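Local coordinates for Myo-inositol phosphohydrolase (Mitsuokella multacida, PDB 4WU3), which probably removes phosphate groups from inositol phosphates such as phytate, as a member of the protein-tyrosine-phosphatase-like phytase family, at residues 61-65 with 244-250; 80-86 with 272-277; 96-100 with 128-133; 214-218 with 299-303. The protein carries 2 engineered substitutions. All blocks are in the same frame, centred on the assembly; numbering follows the deposited sequence.

Contact 1. Residues 61-65 with 244-250. With PO4 (phosphate ion), chain G.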
loop_
_atom_site.group_PDB
_atom_site.type_symbol
_atom_site.label_atom_id
_atom_site.label_comp_id
_atom_site.label_asym_id
_atom_site.label_seq_id
_atom_site.Cartn_x
_atom_site.Cartn_y
_atom_site.Cartn_z
ATOM N N PRO A 61 -13.330 -18.020 21.933
ATOM C CA PRO A 61 -13.115 -17.942 20.500
ATOM C C PRO A 61 -11.653 -18.034 20.101
ATOM O O PRO A 61 -10.766 -18.038 20.942
ATOM C CB PRO A 61 -13.663 -16.572 20.140
ATOM C CG PRO A 61 -13.450 -15.751 21.363
ATOM C CD PRO A 61 -13.613 -16.700 22.525
ATOM N N ARG A 62 -11.449 -18.098 18.792
ATOM C CA ARG A 62 -10.153 -18.118 18.145
ATOM C C ARG A 62 -9.241 -16.985 18.606
ATOM O O ARG A 62 -9.656 -15.833 18.698
ATOM C CB ARG A 62 -10.397 -18.022 16.633
ATOM C CG ARG A 62 -9.163 -17.918 15.754
ATOM C CD ARG A 62 -9.583 -17.749 14.306
ATOM N NE ARG A 62 -8.443 -17.726 13.394
ATOM C CZ ARG A 62 -8.485 -17.230 12.165
ATOM N NH1 ARG A 62 -9.610 -16.710 11.693
ATOM N NH2 ARG A 62 -7.405 -17.251 11.407
ATOM N N ASN A 63 -7.995 -17.336 18.901
ATOM C CA ASN A 63 -6.964 -16.368 19.255
ATOM C C ASN A 63 -7.290 -15.539 20.476
ATOM O O ASN A 63 -6.812 -14.417 20.609
ATOM C CB ASN A 63 -6.673 -15.446 18.060
ATOM C CG ASN A 63 -5.903 -16.157 16.974
ATOM O OD1 ASN A 63 -5.043 -16.992 17.268
ATOM N ND2 ASN A 63 -6.222 -15.859 15.715
ATOM N N PHE A 64 -8.092 -16.082 21.376
ATOM C CA PHE A 64 -8.376 -15.374 22.609
ATOM C C PHE A 64 -7.102 -15.232 23.449
ATOM O O PHE A 64 -6.347 -16.185 23.608
ATOM C CB PHE A 64 -9.433 -16.092 23.441
ATOM C CG PHE A 64 -9.702 -15.414 24.749
ATOM C CD1 PHE A 64 -10.641 -14.397 24.837
ATOM C CD2 PHE A 64 -8.981 -15.750 25.873
ATOM C CE1 PHE A 64 -10.862 -13.745 26.028
ATOM C CE2 PHE A 64 -9.205 -15.101 27.067
ATOM C CZ PHE A 64 -10.140 -14.095 27.144
ATOM N N ARG A 65 -6.864 -14.049 23.991
ATOM C CA ARG A 65 -5.820 -13.897 24.996
ATOM C C ARG A 65 -6.144 -12.747 25.916
ATOM O O ARG A 65 -6.867 -11.826 25.548
ATOM C CB ARG A 65 -4.441 -13.684 24.369
ATOM C CG ARG A 65 -4.243 -12.348 23.655
ATOM C CD ARG A 65 -4.768 -12.399 22.229
ATOM N NE ARG A 65 -4.133 -11.410 21.366
ATOM C CZ ARG A 65 -4.422 -11.253 20.078
ATOM N NH1 ARG A 65 -5.339 -12.005 19.501
ATOM N NH2 ARG A 65 -3.801 -10.339 19.364
ATOM N N ALA A 244 -10.238 -12.032 12.589
ATOM C CA ALA A 244 -9.387 -13.163 12.923
ATOM C C ALA A 244 -8.665 -12.979 14.258
ATOM O O ALA A 244 -8.062 -13.912 14.777
ATOM C CB ALA A 244 -8.383 -13.396 11.808
ATOM N N GLY A 245 -8.738 -11.778 14.819
ATOM C CA GLY A 245 -8.026 -11.466 16.040
ATOM C C GLY A 245 -6.532 -11.420 15.786
ATOM O O GLY A 245 -5.713 -11.605 16.708
ATOM N N MET A 246 -6.180 -11.156 14.531
ATOM C CA MET A 246 -4.785 -11.088 14.116
ATOM C C MET A 246 -4.313 -9.648 13.913
ATOM O O MET A 246 -3.830 -9.033 14.854
ATOM C CB MET A 246 -4.571 -11.937 12.859
ATOM C CG MET A 246 -4.776 -13.418 13.139
ATOM S SD MET A 246 -4.523 -14.517 11.728
ATOM C CE MET A 246 -2.745 -14.380 11.552
ATOM N N GLY A 247 -4.456 -9.109 12.703
ATOM C CA GLY A 247 -3.929 -7.777 12.380
ATOM C C GLY A 247 -4.507 -6.585 13.146
ATOM O O GLY A 247 -3.824 -5.939 13.951
ATOM N N ARG A 248 -5.766 -6.268 12.875
ATOM C CA ARG A 248 -6.376 -5.095 13.478
ATOM C C ARG A 248 -6.407 -5.258 14.981
ATOM O O ARG A 248 -6.197 -4.289 15.717
ATOM C CB ARG A 248 -7.790 -4.861 12.938
ATOM C CG ARG A 248 -7.830 -4.454 11.482
ATOM C CD ARG A 248 -9.229 -4.619 10.885
ATOM N NE ARG A 248 -9.623 -6.021 10.700
ATOM C CZ ARG A 248 -10.808 -6.400 10.226
ATOM N NH1 ARG A 248 -11.088 -7.687 10.083
ATOM N NH2 ARG A 248 -11.724 -5.485 9.902
ATOM N N THR A 249 -6.655 -6.485 15.441
ATOM C CA THR A 249 -6.722 -6.757 16.882
ATOM C C THR A 249 -5.363 -6.518 17.545
ATOM O O THR A 249 -5.280 -5.903 18.604
ATOM C CB THR A 249 -7.241 -8.182 17.174
ATOM O OG1 THR A 249 -8.639 -8.255 16.867
ATOM C CG2 THR A 249 -7.065 -8.543 18.631
ATOM N N THR A 250 -4.294 -6.966 16.909
ATOM C CA THR A 250 -2.965 -6.825 17.496
ATOM C C THR A 250 -2.479 -5.383 17.474
ATOM O O THR A 250 -1.808 -4.940 18.399
ATOM C CB THR A 250 -1.950 -7.739 16.800
ATOM O OG1 THR A 250 -2.369 -9.094 16.978
ATOM C CG2 THR A 250 -0.554 -7.564 17.392
HETATM P P PO4 G . -7.873 -9.329 11.431
HETATM O O1 PO4 G . -6.919 -10.197 10.645
HETATM O O2 PO4 G . -7.639 -9.652 12.890
HETATM O O3 PO4 G . -9.301 -9.606 11.043
HETATM O O4 PO4 G . -7.615 -7.849 11.215
#
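Polar side chains of 61-65 seize two backbone carbonyls of 244-250. Asn63 ND2 donates to Ala244 O at 2.8 Å, an almost straight bond (166° at the hydrogen) that lies in the amide plane and nearly along the C=O axis. Arg65 NH1 bridges the two segments, donating to Gly245 O at 2.8 Å and to Asn63 O at 3.0 Å, both oxygens close to the guanidinium plane. Its chi1 of 69° and the bend at chi2 (-84°) fold the chain round to this position, where NH2 also comes within 3.0 Å of Thr250 OG1. Asparagine suits the third place of the type II turn Pro61-Phe64 because it tolerates positive phi.

Residues 244-250 belong to the phosphate-binding P-loop of the tyrosine phosphatase family and to the start of helix 247-261. With Ala244 O and Gly245 O held from outside, the loop presents N-H groups to a phosphate ion, probably from the crystallisation liquor: Ala244, Met246 and Arg248 all donate, and Ser242 adds its hydroxyl. Arg248 grips the anion side-on, NE to O4 and NH1 to O3 of the phosphate, each 2.8 Å. The positive phi of Gly245 fits the tight curve of the loop, and having no side chain it lets Asn63 approach closely.

Packing is contributed by Arg62, whose extended chain lays one guanidinium face over Ala244, with NH1 3.5 Å from the methyl CB. Met246 SD stands 4.0 Å from Arg62 NH2. The methyl of Thr249 rests obliquely against the Arg65 guanidinium, while its hydroxyl is bonded to Ser242.

Contact 2. Residues 80-86 with 272-277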
loop_
_atom_site.group_PDB
_atom_site.type_symbol
_atom_site.label_atom_id
_atom_site.label_comp_id
_atom_site.label_asym_id
_atom_site.label_seq_id
_atom_site.Cartn_x
_atom_site.Cartn_y
_atom_site.Cartn_z
ATOM N N MET A 80 13.643 -12.688 26.656
ATOM C CA MET A 80 12.239 -12.347 26.833
ATOM C C MET A 80 12.088 -10.881 27.181
ATOM O O MET A 80 12.892 -10.334 27.918
ATOM C CB MET A 80 11.605 -13.220 27.922
ATOM C CG MET A 80 11.405 -14.672 27.503
ATOM S SD MET A 80 10.488 -14.815 25.954
ATOM C CE MET A 80 9.901 -16.504 26.057
ATOM N N PRO A 81 11.065 -10.233 26.626
ATOM C CA PRO A 81 10.799 -8.875 27.033
ATOM C C PRO A 81 10.229 -8.831 28.444
ATOM O O PRO A 81 9.537 -9.758 28.874
ATOM C CB PRO A 81 9.752 -8.406 26.027
ATOM C CG PRO A 81 9.024 -9.648 25.641
ATOM C CD PRO A 81 10.043 -10.756 25.705
ATOM N N THR A 82 10.538 -7.753 29.154
ATOM C CA THR A 82 9.987 -7.500 30.467
ATOM C C THR A 82 8.477 -7.660 30.430
ATOM O O THR A 82 7.856 -7.349 29.419
ATOM C CB THR A 82 10.327 -6.069 30.912
ATOM O OG1 THR A 82 9.733 -5.795 32.182
ATOM C CG2 THR A 82 9.816 -5.075 29.902
ATOM N N ARG A 83 7.899 -8.147 31.531
ATOM C CA ARG A 83 6.446 -8.297 31.659
ATOM C C ARG A 83 5.845 -7.088 32.364
ATOM O O ARG A 83 4.656 -7.071 32.670
ATOM C CB ARG A 83 6.088 -9.562 32.449
ATOM C CG ARG A 83 6.320 -10.874 31.705
ATOM C CD ARG A 83 5.684 -12.049 32.435
ATOM N NE ARG A 83 4.255 -11.830 32.640
ATOM C CZ ARG A 83 3.320 -12.112 31.743
ATOM N NH1 ARG A 83 2.060 -11.872 31.997
ATOM N NH2 ARG A 83 3.632 -12.631 30.582
ATOM N N LYS A 84 6.663 -6.073 32.628
ATOM C CA LYS A 84 6.207 -4.948 33.438
ATOM C C LYS A 84 4.944 -4.280 32.886
ATOM O O LYS A 84 4.874 -3.919 31.706
ATOM C CB LYS A 84 7.306 -3.901 33.606
ATOM C CG LYS A 84 6.804 -2.678 34.350
ATOM C CD LYS A 84 7.912 -1.711 34.705
ATOM C CE LYS A 84 7.398 -0.680 35.696
ATOM N NZ LYS A 84 8.470 0.260 36.115
ATOM N N GLY A 85 3.955 -4.122 33.764
ATOM C CA GLY A 85 2.698 -3.466 33.430
ATOM C C GLY A 85 1.639 -4.352 32.786
ATOM O O GLY A 85 0.489 -3.938 32.655
ATOM N N MET A 86 2.000 -5.567 32.390
ATOM C CA MET A 86 1.072 -6.421 31.650
ATOM C C MET A 86 -0.143 -6.867 32.459
ATOM O O MET A 86 -1.251 -6.962 31.927
ATOM C CB MET A 86 1.789 -7.667 31.135
ATOM C CG MET A 86 2.811 -7.368 30.058
ATOM S SD MET A 86 3.407 -8.864 29.268
ATOM C CE MET A 86 2.052 -9.213 28.138
ATOM N N GLN A 272 7.114 -7.320 20.804
ATOM C CA GLN A 272 7.447 -8.712 21.079
ATOM C C GLN A 272 6.464 -9.347 22.050
ATOM O O GLN A 272 5.994 -10.456 21.801
ATOM C CB GLN A 272 8.856 -8.842 21.642
ATOM C CG GLN A 272 9.940 -8.808 20.589
ATOM C CD GLN A 272 9.663 -9.786 19.474
ATOM O OE1 GLN A 272 9.602 -10.990 19.695
ATOM N NE2 GLN A 272 9.473 -9.266 18.264
ATOM N N ARG A 273 6.142 -8.677 23.156
ATOM C CA ARG A 273 5.289 -9.353 24.132
ATOM C C ARG A 273 3.863 -9.565 23.613
ATOM O O ARG A 273 3.241 -10.582 23.917
ATOM C CB ARG A 273 5.336 -8.700 25.512
ATOM C CG ARG A 273 4.700 -7.336 25.652
ATOM C CD ARG A 273 5.298 -6.669 26.877
ATOM N NE ARG A 273 4.507 -5.548 27.350
ATOM C CZ ARG A 273 4.648 -4.994 28.550
ATOM N NH1 ARG A 273 5.562 -5.453 29.398
ATOM N NH2 ARG A 273 3.876 -3.978 28.901
ATOM N N GLN A 274 3.366 -8.649 22.785
ATOM C CA GLN A 274 2.045 -8.846 22.190
ATOM C C GLN A 274 2.043 -9.988 21.176
ATOM O O GLN A 274 0.995 -10.571 20.909
ATOM C CB GLN A 274 1.512 -7.556 21.574
ATOM C CG GLN A 274 1.188 -6.475 22.607
ATOM C CD GLN A 274 0.066 -6.853 23.574
ATOM O OE1 GLN A 274 -0.906 -7.521 23.199
ATOM N NE2 GLN A 274 0.184 -6.398 24.821
ATOM N N LYS A 275 3.210 -10.333 20.632
ATOM C CA LYS A 275 3.326 -11.549 19.821
ATOM C C LYS A 275 3.348 -12.771 20.728
ATOM O O LYS A 275 2.675 -13.761 20.462
ATOM C CB LYS A 275 4.584 -11.543 18.950
ATOM C CG LYS A 275 4.980 -12.928 18.447
ATOM C CD LYS A 275 4.025 -13.413 17.372
ATOM C CE LYS A 275 4.028 -14.932 17.220
ATOM N NZ LYS A 275 3.199 -15.625 18.262
ATOM N N LEU A 276 4.109 -12.696 21.813
ATOM C CA LEU A 276 4.265 -13.849 22.697
ATOM C C LEU A 276 2.953 -14.326 23.342
ATOM O O LEU A 276 2.784 -15.522 23.565
ATOM C CB LEU A 276 5.314 -13.556 23.766
ATOM C CG LEU A 276 6.731 -13.463 23.194
ATOM C CD1 LEU A 276 7.686 -12.797 24.166
ATOM C CD2 LEU A 276 7.243 -14.843 22.817
ATOM N N ILE A 277 2.032 -13.408 23.638
ATOM C CA ILE A 277 0.737 -13.791 24.206
ATOM C C ILE A 277 -0.341 -13.909 23.123
ATOM O O ILE A 277 -1.477 -14.309 23.392
ATOM C CB ILE A 277 0.255 -12.786 25.265
ATOM C CG1 ILE A 277 -0.070 -11.444 24.613
ATOM C CG2 ILE A 277 1.307 -12.628 26.350
ATOM C CD1 ILE A 277 -0.760 -10.459 25.522
#
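The C-terminal part of helix 267-276, which follows the P-loop helix in this phosphatase domain, is packed against the loop 80-86, and Arg273 is the residue that enters the loop's curve. The loop is shaped by two local motifs. Thr82 OG1 accepts from Lys84 N in an ST turn, and a type II turn runs from Arg83 to Met86 with Gly85 at its positive-phi corner, a place that suits glycine.

These turns bring the carbonyl oxygens of Thr82 and Lys84 to the edge of one guanidinium. Arg273 NH1 donates to Thr82 O at 3.0 Å and to Lys84 O at 2.9 Å, while NH2 joins NH1 in an end-on grip by donating to the same Lys84 O, also at 3.0 Å. The oxygens lie near the guanidinium plane, yet NH1 stands well above both carbonyl planes, 42° in the case of Thr82. Reach comes from an extended chain, set off by a chi1 of 70°. Met86 lies over one guanidinium face, with CG 3.4 Å from Arg273 CZ, and its methyl CE meets Ile277 CG2 tip to tip at 3.9 Å.

Nearer the start of the loop, rigid Pro81 presses on the helix: its CD is only 3.5 Å from Leu276 CD1, a tight carbon pair. Met80 SD adds a looser contact to the same methyl at 3.9 Å. Tyr71 packs on Met86, Arg273 and Leu276.

Arg273 NH2 also forms a salt bridge with Asp257 of helix 247-261, so the buried cation has two carbonyl oxygens and a carboxylate as partners, surroundings that would be expected to stabilise its positive charge.

Contact 3. Residues 96-100 with 128-133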
loop_
_atom_site.group_PDB
_atom_site.type_symbol
_atom_site.label_atom_id
_atom_site.label_comp_id
_atom_site.label_asym_id
_atom_site.label_seq_id
_atom_site.Cartn_x
_atom_site.Cartn_y
_atom_site.Cartn_z
ATOM N N CYS A 96 -13.571 -12.615 16.069
ATOM C CA CYS A 96 -14.967 -12.403 16.287
ATOM C C CYS A 96 -15.510 -13.632 17.004
ATOM O O CYS A 96 -14.870 -14.679 17.021
ATOM C CB CYS A 96 -15.693 -12.124 14.970
ATOM S SG CYS A 96 -15.608 -13.425 13.736
ATOM N N PHE A 97 -16.682 -13.479 17.610
ATOM C CA PHE A 97 -17.262 -14.488 18.485
ATOM C C PHE A 97 -18.756 -14.693 18.218
ATOM O O PHE A 97 -19.491 -13.744 17.885
ATOM C CB PHE A 97 -17.054 -14.105 19.968
ATOM C CG PHE A 97 -17.287 -12.638 20.274
ATOM C CD1 PHE A 97 -18.569 -12.113 20.312
ATOM C CD2 PHE A 97 -16.216 -11.788 20.535
ATOM C CE1 PHE A 97 -18.779 -10.771 20.585
ATOM C CE2 PHE A 97 -16.420 -10.445 20.822
ATOM C CZ PHE A 97 -17.703 -9.935 20.842
ATOM N N SER A 98 -19.195 -15.945 18.357
ATOM C CA SER A 98 -20.615 -16.263 18.426
ATOM C C SER A 98 -21.147 -15.826 19.784
ATOM O O SER A 98 -20.392 -15.382 20.658
ATOM C CB SER A 98 -20.844 -17.769 18.249
ATOM O OG SER A 98 -20.557 -18.468 19.448
ATOM N N GLU A 99 -22.449 -15.953 19.980
ATOM C CA GLU A 99 -23.042 -15.555 21.253
ATOM C C GLU A 99 -22.528 -16.412 22.420
ATOM O O GLU A 99 -22.189 -15.891 23.472
ATOM C CB GLU A 99 -24.559 -15.648 21.167
ATOM C CG GLU A 99 -25.273 -15.019 22.338
ATOM C CD GLU A 99 -26.778 -15.017 22.150
ATOM O OE1 GLU A 99 -27.292 -15.954 21.508
ATOM O OE2 GLU A 99 -27.447 -14.092 22.648
ATOM N N LYS A 100 -22.479 -17.729 22.241
ATOM C CA LYS A 100 -21.931 -18.604 23.280
ATOM C C LYS A 100 -20.448 -18.326 23.547
ATOM O O LYS A 100 -19.966 -18.500 24.670
ATOM C CB LYS A 100 -22.129 -20.075 22.918
ATOM C CG LYS A 100 -23.581 -20.531 22.947
ATOM C CD LYS A 100 -23.705 -22.030 22.718
ATOM C CE LYS A 100 -25.147 -22.433 22.447
ATOM N NZ LYS A 100 -26.003 -22.126 23.614
ATOM N N TYR A 128 -25.678 -11.028 13.797
ATOM C CA TYR A 128 -25.999 -12.305 14.420
ATOM C C TYR A 128 -27.364 -12.825 13.966
ATOM O O TYR A 128 -28.328 -12.054 13.845
ATOM C CB TYR A 128 -25.929 -12.179 15.947
ATOM C CG TYR A 128 -24.509 -11.966 16.447
ATOM C CD1 TYR A 128 -23.957 -10.692 16.515
ATOM C CD2 TYR A 128 -23.711 -13.044 16.817
ATOM C CE1 TYR A 128 -22.660 -10.505 16.941
ATOM C CE2 TYR A 128 -22.413 -12.865 17.243
ATOM C CZ TYR A 128 -21.888 -11.589 17.301
ATOM O OH TYR A 128 -20.576 -11.392 17.718
ATOM N N LEU A 129 -27.404 -14.125 13.664
ATOM C CA LEU A 129 -28.646 -14.868 13.468
ATOM C C LEU A 129 -28.759 -15.874 14.598
ATOM O O LEU A 129 -28.022 -16.860 14.635
ATOM C CB LEU A 129 -28.636 -15.611 12.138
ATOM C CG LEU A 129 -28.447 -14.747 10.896
ATOM C CD1 LEU A 129 -28.475 -15.625 9.656
ATOM C CD2 LEU A 129 -29.531 -13.682 10.822
ATOM N N ASN A 130 -29.688 -15.625 15.515
ATOM C CA ASN A 130 -29.627 -16.226 16.848
ATOM C C ASN A 130 -28.225 -15.981 17.413
ATOM O O ASN A 130 -27.793 -14.832 17.489
ATOM C CB ASN A 130 -30.011 -17.707 16.804
ATOM C CG ASN A 130 -31.508 -17.909 16.622
ATOM O OD1 ASN A 130 -32.260 -16.941 16.436
ATOM N ND2 ASN A 130 -31.951 -19.164 16.670
ATOM N N GLY A 131 -27.500 -17.029 17.782
ATOM C CA GLY A 131 -26.150 -16.858 18.305
ATOM C C GLY A 131 -25.031 -16.961 17.271
ATOM O O GLY A 131 -23.871 -16.728 17.589
ATOM N N THR A 132 -25.375 -17.316 16.036
ATOM C CA THR A 132 -24.383 -17.511 14.991
ATOM C C THR A 132 -23.932 -16.171 14.404
ATOM O O THR A 132 -24.759 -15.319 14.062
ATOM C CB THR A 132 -24.936 -18.357 13.830
ATOM O OG1 THR A 132 -25.465 -19.600 14.324
ATOM C CG2 THR A 132 -23.827 -18.628 12.811
ATOM N N ALA A 133 -22.621 -15.984 14.295
ATOM C CA ALA A 133 -22.094 -14.749 13.734
ATOM C C ALA A 133 -21.956 -14.889 12.239
ATOM O O ALA A 133 -21.379 -15.854 11.739
ATOM C CB ALA A 133 -20.755 -14.384 14.355
HETATM O O HOH W 1 -17.722 -10.792 17.713
#
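The Tyr128 ring meets 96-100 along its edge: Phe97 O lies there in the ring plane, as does Gly131 O from its own segment, while Met198 and Glu195 of helix 195-201 also pack on this ring. The Phe97 ring receives the Tyr128 hydroxyl obliquely, CD1 to OH 3.4 Å, and meets His241 with planes about 60° apart. The contact sets the N-terminus of helix 99-108 against a beta hairpin, strands 126-129 and 132-137 joined by a type II' turn from Leu129 to Thr132.

Two hydrogen bonds join the parts. Tyr128 OH donates to Phe97 O at 2.6 Å, almost in line with the carbonyl bond. Glu99 N donates to Gly131 O at 2.9 Å, straight (165°) and on a lone pair, so the hairpin supplies an acceptor to the helix's first turn. Ser98 is the N-cap: its hydroxyl, also bonded to Asp56, caps a backbone N of that turn, and Glu101 OE1 accepts from Ser98 N, consistent with a capping box.

Glycine suits position 131 because Glu99 CB sits 3.5 Å from Gly131 CA, where a side chain would be crowded. Asn130 accepts the positive phi of the turn. The Glu99 chain, with CG anti to the backbone N (chi1 -169°), runs out extended to a salt bridge with Arg193.

One water completes the junction, accepting from Phe97 N at 2.9 Å and donating to Tyr128 OH at 2.9 Å.

Contact 4. Residues 214-218 with 299-303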
loop_
_atom_site.group_PDB
_atom_site.type_symbol
_atom_site.label_atom_id
_atom_site.label_comp_id
_atom_site.label_asym_id
_atom_site.label_seq_id
_atom_site.Cartn_x
_atom_site.Cartn_y
_atom_site.Cartn_z
ATOM N N HIS A 214 -6.999 -5.634 6.886
ATOM C CA HIS A 214 -5.662 -5.584 6.272
ATOM C C HIS A 214 -4.848 -4.296 6.472
ATOM O O HIS A 214 -3.673 -4.276 6.145
ATOM C CB HIS A 214 -5.752 -5.907 4.781
ATOM C CG HIS A 214 -6.380 -7.238 4.492
ATOM N ND1 HIS A 214 -5.830 -8.434 4.912
ATOM C CD2 HIS A 214 -7.505 -7.559 3.814
ATOM C CE1 HIS A 214 -6.600 -9.431 4.514
ATOM N NE2 HIS A 214 -7.616 -8.928 3.836
ATOM N N PHE A 215 -5.449 -3.248 7.024
ATOM C CA PHE A 215 -4.803 -1.953 7.105
ATOM C C PHE A 215 -4.842 -1.400 8.513
ATOM O O PHE A 215 -5.637 -1.839 9.341
ATOM C CB PHE A 215 -5.500 -0.939 6.205
ATOM C CG PHE A 215 -5.425 -1.256 4.740
ATOM C CD1 PHE A 215 -4.200 -1.409 4.109
ATOM C CD2 PHE A 215 -6.580 -1.369 3.992
ATOM C CE1 PHE A 215 -4.137 -1.684 2.767
ATOM C CE2 PHE A 215 -6.523 -1.638 2.650
ATOM C CZ PHE A 215 -5.299 -1.801 2.034
ATOM N N ARG A 216 -3.980 -0.424 8.768
ATOM C CA ARG A 216 -3.982 0.325 10.019
ATOM C C ARG A 216 -5.228 1.178 10.085
ATOM O O ARG A 216 -5.807 1.505 9.058
ATOM C CB ARG A 216 -2.763 1.248 10.080
ATOM C CG ARG A 216 -2.571 2.071 8.802
ATOM C CD ARG A 216 -1.766 3.330 9.063
ATOM N NE ARG A 216 -2.502 4.230 9.944
ATOM C CZ ARG A 216 -2.087 5.439 10.300
ATOM N NH1 ARG A 216 -0.925 5.908 9.856
ATOM N NH2 ARG A 216 -2.841 6.184 11.092
ATOM N N PRO A 217 -5.632 1.575 11.293
ATOM C CA PRO A 217 -6.656 2.617 11.407
ATOM C C PRO A 217 -6.150 3.959 10.845
ATOM O O PRO A 217 -4.973 4.284 11.010
ATOM C CB PRO A 217 -6.847 2.739 12.915
ATOM C CG PRO A 217 -5.518 2.373 13.475
ATOM C CD PRO A 217 -4.989 1.291 12.586
ATOM N N ASP A 218 -7.016 4.709 10.164
ATOM C CA ASP A 218 -6.677 6.069 9.752
ATOM C C ASP A 218 -6.715 6.981 10.970
ATOM O O ASP A 218 -7.374 6.678 11.966
ATOM C CB ASP A 218 -7.652 6.584 8.690
ATOM C CG ASP A 218 -7.463 5.900 7.351
ATOM O OD1 ASP A 218 -6.327 5.467 7.059
ATOM O OD2 ASP A 218 -8.451 5.791 6.588
ATOM N N GLU A 299 3.181 -0.275 6.424
ATOM C CA GLU A 299 2.362 0.846 6.877
ATOM C C GLU A 299 1.892 0.663 8.320
ATOM O O GLU A 299 2.005 1.577 9.140
ATOM C CB GLU A 299 1.149 1.040 5.941
ATOM C CG GLU A 299 0.318 2.294 6.229
ATOM C CD GLU A 299 -1.024 2.315 5.518
ATOM O OE1 GLU A 299 -1.485 1.244 5.060
ATOM O OE2 GLU A 299 -1.637 3.400 5.426
ATOM N N ARG A 300 1.364 -0.505 8.655
ATOM C CA ARG A 300 0.843 -0.669 10.003
ATOM C C ARG A 300 1.952 -0.796 11.063
ATOM O O ARG A 300 1.738 -0.444 12.227
ATOM C CB ARG A 300 -0.127 -1.843 10.076
ATOM C CG ARG A 300 0.547 -3.174 10.183
ATOM C CD ARG A 300 -0.437 -4.320 10.141
ATOM N NE ARG A 300 0.315 -5.563 10.190
ATOM C CZ ARG A 300 -0.204 -6.769 10.015
ATOM N NH1 ARG A 300 -1.504 -6.907 9.768
ATOM N NH2 ARG A 300 0.592 -7.829 10.084
ATOM N N TYR A 301 3.132 -1.281 10.685
ATOM C CA TYR A 301 4.241 -1.306 11.637
ATOM C C TYR A 301 4.679 0.116 11.959
ATOM O O TYR A 301 4.895 0.473 13.108
ATOM C CB TYR A 301 5.429 -2.091 11.098
ATOM C CG TYR A 301 6.607 -2.172 12.048
ATOM C CD1 TYR A 301 6.425 -2.403 13.406
ATOM C CD2 TYR A 301 7.908 -2.066 11.574
ATOM C CE1 TYR A 301 7.501 -2.493 14.272
ATOM C CE2 TYR A 301 8.994 -2.165 12.430
ATOM C CZ TYR A 301 8.785 -2.375 13.774
ATOM O OH TYR A 301 9.862 -2.469 14.619
ATOM N N GLN A 302 4.815 0.921 10.924
ATOM C CA GLN A 302 5.198 2.301 11.099
ATOM C C GLN A 302 4.154 3.039 11.920
ATOM O O GLN A 302 4.488 3.930 12.692
ATOM C CB GLN A 302 5.385 2.963 9.734
ATOM C CG GLN A 302 6.616 2.460 9.005
ATOM C CD GLN A 302 6.812 3.096 7.647
ATOM O OE1 GLN A 302 5.865 3.503 6.987
ATOM N NE2 GLN A 302 8.054 3.162 7.218
ATOM N N PHE A 303 2.884 2.680 11.756
ATOM C CA PHE A 303 1.863 3.359 12.520
ATOM C C PHE A 303 2.058 3.160 14.009
ATOM O O PHE A 303 1.906 4.105 14.767
ATOM C CB PHE A 303 0.438 2.914 12.170
ATOM C CG PHE A 303 -0.554 3.296 13.225
ATOM C CD1 PHE A 303 -0.805 4.630 13.501
ATOM C CD2 PHE A 303 -1.197 2.332 13.978
ATOM C CE1 PHE A 303 -1.697 4.991 14.498
ATOM C CE2 PHE A 303 -2.092 2.683 14.970
ATOM C CZ PHE A 303 -2.340 4.014 15.233
HETATM O O HOH W 2 -4.213 -4.744 9.725
HETATM O O HOH W 3 1.582 4.462 9.031
HETATM O O HOH W 4 -1.718 -0.732 6.911
#
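A chi1 of 48° sets Arg216 CG between its backbone N and carbonyl carbon, and a turn at chi3 (-65°) swings the guanidinium across Phe303. Phe303 CD1 sits over the centre of one guanidinium face, 3.5 Å from Arg216 CZ, with the planes 30° apart. In this tyrosine-phosphatase-like fold, 214-218 lies in the loop between strand 205-211 and helix 219-230, placed like the WPD loop of the family, and packs on the long helix 291-313. His214, at its start, lines the pocket of the bound inositol tetrakisphosphate.

Arg216 is fixed from its own side as well: NE and NH2 grip Pro217 O side-on at 2.7 and 2.9 Å, NE from above the carbonyl plane and NH2 within it, and NH2 also has a salt bridge to Asp219. Proline, having no N-H and a rigid ring, makes an apolar wedge, its CG 3.8 Å from Phe303 CE2.

Glu299 crosses the aliphatic part of Arg216 at about a right angle, with Arg216 CG 3.6 Å from Glu299 CD. Their charged ends do not meet; instead Glu299 OE2 forms a salt bridge with Lys295 of the second subunit, so the contact reaches the dimer interface. Lys295 of that subunit also makes a cation-pi contact with Phe215.

Water links the backbones and side chains. One molecule joins Arg216 NH1 to Glu299 O, and another accepts from Arg216 N at 2.9 Å while donating to Glu299 OE1 at 2.7 Å.

Contact 1, whose 244-250 segment binds the phosphate, lies in the middle: its centre is 16 Å from those of contacts 2, 3 and 4, and it touches all three. Arg65 CB packs on Ile277 O of contact 2 at 3.2 Å, Pro61 CB on Cys96 O of contact 3 at 3.8 Å, and Gly247 CA on Arg300 NH1 of contact 4 at 3.7 Å. The outer three do not meet; contacts 2 and 3 are farthest apart, 31 Å between centres. Inositol tetrakisphosphate is bound on the side of contacts 1 and 4: it touches His214, and comes within about 5 Å of the Met246 side chain and about 6 Å of that of Arg300.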